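Local coordinates for protein VESB protease (Vibrio cholerae, PDB 4LK4) that probably cleaves peptide bonds as a secreted serine endopeptidase of the trypsin family, at residues G14-S19 with T152-E157; I25-K30 with A138-T143. The protein carries 1 engineered substitution. All blocks are in the same frame, centred on the assembly; numbering follows the deposited sequence.

Interaction 1. Residues G14-S19 with T152-E157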
ATOM      1  N   GLY A  14     -11.704  19.354 -12.827  1.00 57.58           N
ATOM      2  CA  GLY A  14     -11.412  19.197 -11.407  1.00 54.37           C
ATOM      3  C   GLY A  14     -11.928  20.416 -10.699  1.00 52.92           C
ATOM      4  O   GLY A  14     -12.020  21.486 -11.296  1.00 51.39           O
ATOM      5  N   SER A  15     -12.217  20.252  -9.412  1.00 51.01           N
ATOM      6  CA  SER A  15     -12.881  21.273  -8.643  1.00 49.49           C
ATOM      7  C   SER A  15     -12.612  21.045  -7.157  1.00 45.96           C
ATOM      8  O   SER A  15     -12.464  19.913  -6.724  1.00 42.59           O
ATOM      9  CB  SER A  15     -14.388  21.203  -8.954  1.00 51.72           C
ATOM     10  OG  SER A  15     -15.165  21.845  -7.955  1.00 53.24           O
ATOM     11  N   ASN A  16     -12.576  22.128  -6.384  1.00 44.59           N
ATOM     12  CA  ASN A  16     -12.410  22.020  -4.955  1.00 43.45           C
ATOM     13  C   ASN A  16     -13.468  21.046  -4.408  1.00 45.06           C
ATOM     14  O   ASN A  16     -14.632  21.184  -4.682  1.00 46.67           O
ATOM     15  CB  ASN A  16     -12.590  23.391  -4.280  1.00 43.18           C
ATOM     16  CG  ASN A  16     -11.386  24.333  -4.437  1.00 41.72           C
ATOM     17  OD1 ASN A  16     -10.313  23.993  -4.956  1.00 38.49           O
ATOM     18  ND2 ASN A  16     -11.580  25.551  -3.952  1.00 42.92           N
ATOM     19  N   ALA A  17     -13.065  20.026  -3.674  1.00 46.13           N
ATOM     20  CA  ALA A  17     -14.039  19.066  -3.166  1.00 48.64           C
ATOM     21  C   ALA A  17     -14.899  19.657  -2.035  1.00 52.63           C
ATOM     22  O   ALA A  17     -14.545  20.672  -1.444  1.00 50.78           O
ATOM     23  CB  ALA A  17     -13.331  17.813  -2.690  1.00 46.24           C
ATOM     24  N   ASN A  18     -16.025  19.003  -1.757  1.00 57.88           N
ATOM     25  CA  ASN A  18     -16.796  19.237  -0.541  1.00 62.81           C
ATOM     26  C   ASN A  18     -16.300  18.255   0.526  1.00 61.77           C
ATOM     27  O   ASN A  18     -16.405  17.049   0.332  1.00 60.35           O
ATOM     28  CB  ASN A  18     -18.276  19.003  -0.834  1.00 69.31           C
ATOM     29  CG  ASN A  18     -19.132  19.039   0.417  1.00 78.29           C
ATOM     30  OD1 ASN A  18     -18.656  19.336   1.526  1.00 81.50           O
ATOM     31  ND2 ASN A  18     -20.417  18.739   0.247  1.00 84.41           N
ATOM     32  N   SER A  19     -15.771  18.766   1.639  1.00 60.99           N
ATOM     33  CA  SER A  19     -14.966  17.948   2.585  1.00 62.15           C
ATOM     34  C   SER A  19     -15.739  16.904   3.365  1.00 62.52           C
ATOM     35  O   SER A  19     -15.170  15.889   3.800  1.00 61.86           O
ATOM     36  CB  SER A  19     -14.249  18.827   3.615  1.00 63.57           C
ATOM     37  OG  SER A  19     -15.166  19.307   4.584  1.00 67.73           O
ATOM     38  N   THR A 152      -2.418  23.367  -5.364  1.00 48.96           N
ATOM     39  CA  THR A 152      -3.273  24.014  -4.384  1.00 48.28           C
ATOM     40  C   THR A 152      -3.415  23.251  -3.080  1.00 46.22           C
ATOM     41  O   THR A 152      -3.420  22.037  -3.090  1.00 46.07           O
ATOM     42  CB  THR A 152      -4.649  24.181  -5.038  1.00 49.38           C
ATOM     43  OG1 THR A 152      -4.610  25.407  -5.753  1.00 52.90           O
ATOM     44  CG2 THR A 152      -5.764  24.225  -4.121  1.00 48.93           C
ATOM     45  N   PRO A 153      -3.647  23.959  -1.966  1.00 45.25           N
ATOM     46  CA  PRO A 153      -3.726  23.244  -0.708  1.00 44.26           C
ATOM     47  C   PRO A 153      -5.054  22.563  -0.454  1.00 43.85           C
ATOM     48  O   PRO A 153      -5.213  21.895   0.558  1.00 43.98           O
ATOM     49  CB  PRO A 153      -3.436  24.335   0.328  1.00 44.97           C
ATOM     50  CG  PRO A 153      -3.852  25.593  -0.319  1.00 45.83           C
ATOM     51  CD  PRO A 153      -3.793  25.413  -1.794  1.00 45.99           C
ATOM     52  N   ILE A 154      -5.984  22.715  -1.379  1.00 43.65           N
ATOM     53  CA  ILE A 154      -7.372  22.281  -1.214  1.00 44.19           C
ATOM     54  C   ILE A 154      -7.615  20.964  -1.974  1.00 43.26           C
ATOM     55  O   ILE A 154      -7.257  20.806  -3.160  1.00 42.47           O
ATOM     56  CB  ILE A 154      -8.334  23.365  -1.756  1.00 45.80           C
ATOM     57  CG1 ILE A 154      -8.016  24.732  -1.143  1.00 46.91           C
ATOM     58  CG2 ILE A 154      -9.815  23.013  -1.557  1.00 47.36           C
ATOM     59  CD1 ILE A 154      -8.596  24.966   0.227  1.00 48.47           C
ATOM     60  N   LEU A 155      -8.254  20.031  -1.290  1.00 43.51           N
ATOM     61  CA  LEU A 155      -8.610  18.758  -1.892  1.00 43.12           C
ATOM     62  C   LEU A 155      -9.495  18.967  -3.120  1.00 43.68           C
ATOM     63  O   LEU A 155     -10.494  19.656  -3.063  1.00 44.77           O
ATOM     64  CB  LEU A 155      -9.308  17.883  -0.845  1.00 44.01           C
ATOM     65  CG  LEU A 155      -9.788  16.505  -1.283  1.00 43.74           C
ATOM     66  CD1 LEU A 155      -8.608  15.614  -1.652  1.00 42.78           C
ATOM     67  CD2 LEU A 155     -10.631  15.882  -0.189  1.00 45.54           C
ATOM     68  N   GLN A 156      -9.073  18.408  -4.241  1.00 43.62           N
ATOM     69  CA  GLN A 156      -9.847  18.423  -5.466  1.00 44.87           C
ATOM     70  C   GLN A 156     -10.528  17.072  -5.754  1.00 44.70           C
ATOM     71  O   GLN A 156     -10.100  16.013  -5.278  1.00 43.70           O
ATOM     72  CB  GLN A 156      -8.947  18.690  -6.647  1.00 45.67           C
ATOM     73  CG  GLN A 156      -8.037  19.898  -6.555  1.00 46.86           C
ATOM     74  CD  GLN A 156      -8.840  21.141  -6.669  1.00 49.17           C
ATOM     75  OE1 GLN A 156      -9.461  21.412  -7.704  1.00 51.20           O
ATOM     76  NE2 GLN A 156      -8.936  21.853  -5.574  1.00 50.21           N
ATOM     77  N   GLU A 157     -11.573  17.117  -6.571  1.00 45.92           N
ATOM     78  CA  GLU A 157     -12.190  15.919  -7.095  1.00 46.10           C
ATOM     79  C   GLU A 157     -12.478  16.103  -8.578  1.00 47.28           C
ATOM     80  O   GLU A 157     -12.490  17.215  -9.067  1.00 48.91           O
ATOM     81  CB  GLU A 157     -13.450  15.544  -6.306  1.00 47.13           C
ATOM     82  CG  GLU A 157     -14.454  16.667  -6.079  1.00 49.63           C
ATOM     83  CD  GLU A 157     -15.769  16.196  -5.472  1.00 51.68           C
ATOM     84  OE1 GLU A 157     -15.996  14.973  -5.454  1.00 51.83           O
ATOM     85  OE2 GLU A 157     -16.590  17.025  -5.014  1.00 54.19           O
TER
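N16 and Q156 meet through their side-chain amides. The NE2 of Q156 gives a short, fairly straight hydrogen bond to N16 OD1, 2.6 Å away. It arrives on a lone pair, in the plane of the N16 side-chain carbonyl. The two amide planes stand almost at right angles, 81° apart. The Q156 chain bends at its second torsion (chi2 -72°), which turns its amide back along its own segment. There the same NE2 gives a second, nearly linear bond to I154 O at 3.1 Å. The donor lies above the I154 carbonyl plane. Both acceptors lie in the Q156 amide plane. I154 flanks this polar pair: its CG2 branch presses on N16 CG at 3.5 Å.

A17 CB lies 4.0 Å from L155 CG and 3.7 Å from E157 CG. The E157 chain starts between its backbone N and carbonyl carbon (chi1 49°) and then runs extended alongside A17, its carboxylate close to A17 CA. At its end, OE1 takes a weak bond from W22 NE1.

The backbones form a short antiparallel ladder. S15 and E157 are the hydrogen-bonded pair: S15 N reaches E157 O at 3.1 Å, and E157 N reaches S15 O at 2.9 Å. N16 and Q156 are the non-hydrogen-bonded pair, and their side chains diverge at the start. Beyond the ladder, A17 N donates to L155 O almost linearly. A17 O is bonded to Y73 OH.

The contact thus adds the short strand 15-16 to strand 156-162 of a trypsin-like barrel. Both NE2 hydrogens of Q156 have acceptors. This should fix the rotation of its amide, tie it to the backbone of its own segment and to N16, and make the join more specific than backbone pairing alone.

Interaction 2. Residues I25-K30 with A138-T143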
ATOM      1  N   ILE A  25     -10.438  10.510   3.210  1.00 42.37           N
ATOM      2  CA  ILE A  25      -9.259  10.806   2.387  1.00 40.23           C
ATOM      3  C   ILE A  25      -8.018  10.935   3.265  1.00 40.49           C
ATOM      4  O   ILE A  25      -8.107  11.282   4.445  1.00 42.46           O
ATOM      5  CB  ILE A  25      -9.431  12.128   1.634  1.00 38.59           C
ATOM      6  CG1 ILE A  25      -8.421  12.302   0.513  1.00 37.28           C
ATOM      7  CG2 ILE A  25      -9.258  13.305   2.585  1.00 38.85           C
ATOM      8  CD1 ILE A  25      -8.561  11.309  -0.613  1.00 38.39           C
ATOM      9  N   VAL A  26      -6.855  10.688   2.697  1.00 39.71           N
ATOM     10  CA  VAL A  26      -5.624  10.852   3.458  1.00 40.64           C
ATOM     11  C   VAL A  26      -4.537  11.548   2.643  1.00 39.93           C
ATOM     12  O   VAL A  26      -4.309  11.200   1.477  1.00 39.69           O
ATOM     13  CB  VAL A  26      -5.082   9.484   3.892  1.00 41.98           C
ATOM     14  CG1 VAL A  26      -3.839   9.652   4.736  1.00 42.06           C
ATOM     15  CG2 VAL A  26      -6.170   8.699   4.613  1.00 43.41           C
ATOM     16  N   ALA A  27      -3.882  12.531   3.263  1.00 39.15           N
ATOM     17  CA  ALA A  27      -2.690  13.132   2.699  1.00 37.61           C
ATOM     18  C   ALA A  27      -1.460  12.521   3.343  1.00 38.51           C
ATOM     19  O   ALA A  27      -1.357  12.401   4.568  1.00 38.05           O
ATOM     20  CB  ALA A  27      -2.702  14.610   2.918  1.00 37.33           C
ATOM     21  N   LEU A  28      -0.527  12.123   2.507  1.00 39.68           N
ATOM     22  CA  LEU A  28       0.754  11.616   2.979  1.00 42.23           C
ATOM     23  C   LEU A  28       1.765  12.756   2.936  1.00 42.03           C
ATOM     24  O   LEU A  28       1.966  13.390   1.892  1.00 40.14           O
ATOM     25  CB  LEU A  28       1.216  10.439   2.117  1.00 44.19           C
ATOM     26  CG  LEU A  28       0.278   9.235   2.124  1.00 46.87           C
ATOM     27  CD1 LEU A  28       0.921   8.132   1.307  1.00 50.67           C
ATOM     28  CD2 LEU A  28       0.017   8.743   3.530  1.00 47.50           C
ATOM     29  N   VAL A  29       2.384  13.039   4.073  1.00 43.31           N
ATOM     30  CA  VAL A  29       3.243  14.208   4.135  1.00 44.66           C
ATOM     31  C   VAL A  29       4.529  13.848   4.820  1.00 46.98           C
ATOM     32  O   VAL A  29       4.546  12.973   5.681  1.00 48.47           O
ATOM     33  CB  VAL A  29       2.555  15.404   4.813  1.00 43.61           C
ATOM     34  CG1 VAL A  29       1.134  15.550   4.280  1.00 44.20           C
ATOM     35  CG2 VAL A  29       2.492  15.234   6.295  1.00 45.52           C
ATOM     36  N   LYS A  30       5.589  14.540   4.425  1.00 47.91           N
ATOM     37  CA  LYS A  30       6.900  14.319   4.949  1.00 51.09           C
ATOM     38  C   LYS A  30       6.905  14.678   6.421  1.00 49.61           C
ATOM     39  O   LYS A  30       6.388  15.720   6.805  1.00 46.71           O
ATOM     40  CB  LYS A  30       7.925  15.152   4.177  1.00 56.48           C
ATOM     41  CG  LYS A  30       9.334  15.081   4.761  1.00 65.41           C
ATOM     42  CD  LYS A  30      10.392  15.453   3.730  1.00 72.56           C
ATOM     43  CE  LYS A  30      11.776  15.568   4.369  1.00 80.80           C
ATOM     44  NZ  LYS A  30      11.993  16.975   4.825  1.00 84.57           N
ATOM     45  N   ALA A 138     -10.060  11.635  -6.201  1.00 39.74           N
ATOM     46  CA  ALA A 138      -9.873  12.752  -5.284  1.00 40.61           C
ATOM     47  C   ALA A 138      -8.417  12.875  -4.887  1.00 39.99           C
ATOM     48  O   ALA A 138      -7.718  11.884  -4.727  1.00 40.52           O
ATOM     49  CB  ALA A 138     -10.753  12.600  -4.055  1.00 41.02           C
ATOM     50  N   GLY A 139      -7.961  14.111  -4.755  1.00 40.19           N
ATOM     51  CA  GLY A 139      -6.614  14.372  -4.310  1.00 39.50           C
ATOM     52  C   GLY A 139      -6.221  15.797  -4.593  1.00 40.13           C
ATOM     53  O   GLY A 139      -7.018  16.569  -5.147  1.00 40.98           O
ATOM     54  N   TRP A 140      -4.970  16.118  -4.265  1.00 39.65           N
ATOM     55  CA  TRP A 140      -4.453  17.472  -4.399  1.00 40.37           C
ATOM     56  C   TRP A 140      -3.834  17.790  -5.789  1.00 41.54           C
ATOM     57  O   TRP A 140      -3.798  18.977  -6.246  1.00 42.43           O
ATOM     58  CB  TRP A 140      -3.534  17.793  -3.232  1.00 39.07           C
ATOM     59  CG  TRP A 140      -4.313  17.968  -1.925  1.00 38.89           C
ATOM     60  CD1 TRP A 140      -4.755  19.152  -1.372  1.00 38.77           C
ATOM     61  CD2 TRP A 140      -4.698  16.939  -1.009  1.00 38.06           C
ATOM     62  NE1 TRP A 140      -5.419  18.900  -0.194  1.00 39.02           N
ATOM     63  CE2 TRP A 140      -5.393  17.555   0.052  1.00 38.46           C
ATOM     64  CE3 TRP A 140      -4.553  15.546  -0.999  1.00 37.76           C
ATOM     65  CZ2 TRP A 140      -5.929  16.830   1.120  1.00 39.47           C
ATOM     66  CZ3 TRP A 140      -5.093  14.822   0.081  1.00 37.96           C
ATOM     67  CH2 TRP A 140      -5.764  15.466   1.118  1.00 38.06           C
ATOM     68  N   GLY A 141      -3.483  16.768  -6.538  1.00 58.40           N
ATOM     69  CA  GLY A 141      -2.908  17.019  -7.876  1.00 60.88           C
ATOM     70  C   GLY A 141      -3.817  17.422  -9.045  1.00 60.95           C
ATOM     71  O   GLY A 141      -3.304  17.704 -10.142  1.00 64.61           O
ATOM     72  N   ILE A 142      -5.142  17.433  -8.875  1.00 57.36           N
ATOM     73  CA  ILE A 142      -6.021  17.308 -10.048  1.00 56.72           C
ATOM     74  C   ILE A 142      -6.026  18.552 -10.945  1.00 58.08           C
ATOM     75  O   ILE A 142      -6.164  19.656 -10.458  1.00 57.71           O
ATOM     76  CB  ILE A 142      -7.427  16.844  -9.654  1.00 55.33           C
ATOM     77  CG1 ILE A 142      -7.295  15.483  -8.938  1.00 54.03           C
ATOM     78  CG2 ILE A 142      -8.318  16.732 -10.894  1.00 55.75           C
ATOM     79  CD1 ILE A 142      -8.560  14.963  -8.309  1.00 53.12           C
ATOM     80  N   THR A 143      -5.882  18.325 -12.257  1.00 60.15           N
ATOM     81  CA  THR A 143      -5.442  19.336 -13.247  1.00 63.23           C
ATOM     82  C   THR A 143      -6.257  19.297 -14.562  1.00 65.94           C
ATOM     83  O   THR A 143      -6.162  18.359 -15.362  1.00 66.59           O
ATOM     84  CB  THR A 143      -3.903  19.170 -13.548  1.00 64.89           C
ATOM     85  OG1 THR A 143      -3.154  19.474 -12.376  1.00 61.90           O
ATOM     86  CG2 THR A 143      -3.414  20.098 -14.652  1.00 69.05           C
TER
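I25 and A138 mark the nearest backbone approach, with CA atoms 7.9 Å apart, and no hydrogen bond crosses between strand 25-30 and segment 138-143. The contact is made mainly by side chains.

W140 does most of the work. Its CG is anti to the carbonyl carbon (chi1 -71°), which sends the indole across to the strand. The six-membered end of the ring arrives first. A27 CB lies 3.7 Å from W140 CH2 and about equally far from CZ3. The methyl approaches the ring obliquely. I25 meets the same end of the ring, also obliquely, with CG1 4.2 Å from W140 CH2. V26 O lies at the ring edge, near its plane, 4.0 Å from W140 CZ3.

With I25 CG1 anti to the backbone N (chi1 -165°), CD1 extends to the start of the other segment. I25 CD1 lies 4.3 Å from A138 CB and 4.2 Å from A138 O. V26 points the other way and packs on V68 and F45.

All five touching residues are buried. Both N-H groups of W140 find acceptors outside the two segments. NE1 donates to Y73 O, with a weak second bond to P153 O, and the backbone N donates to D198 OD2. The ring is thus held at its pyrrole side while its six-membered end packs mainly on I25 and A27.

The contact joins the two barrels of the chymotrypsin-like fold. Strand 25-30 belongs to the six-stranded barrel, hydrogen-bonded to strands 39-46 and 66-70. Strand 134-139 belongs to the second sheet, between 156-162 and 202-205. L75 from a loop packs on both A27 and W140, Q39 of strand 39-46 also touches W140, and W22 lies against A138.

Interactions 1 and 2 have centres 9 Å apart and touch directly. Strands 134-139 and 156-162 are neighbours in one sheet, where Q156 N lies 2.9 Å from G139 O, a probable hydrogen bond. The W140 indole also packs against segment 152-157, its CD1 3.4 Å from I154 C. Y73 serves both contacts, its OH in interaction 1 and its carbonyl in interaction 2. Interaction 1 stays within the second barrel; interaction 2 joins that barrel to the first. In this fold the active site lies between the barrels. D198, bonded to W140 N, lies in the family's nucleophile motif, where the deposited chain has alanine instead of serine, probably the engineered substitution.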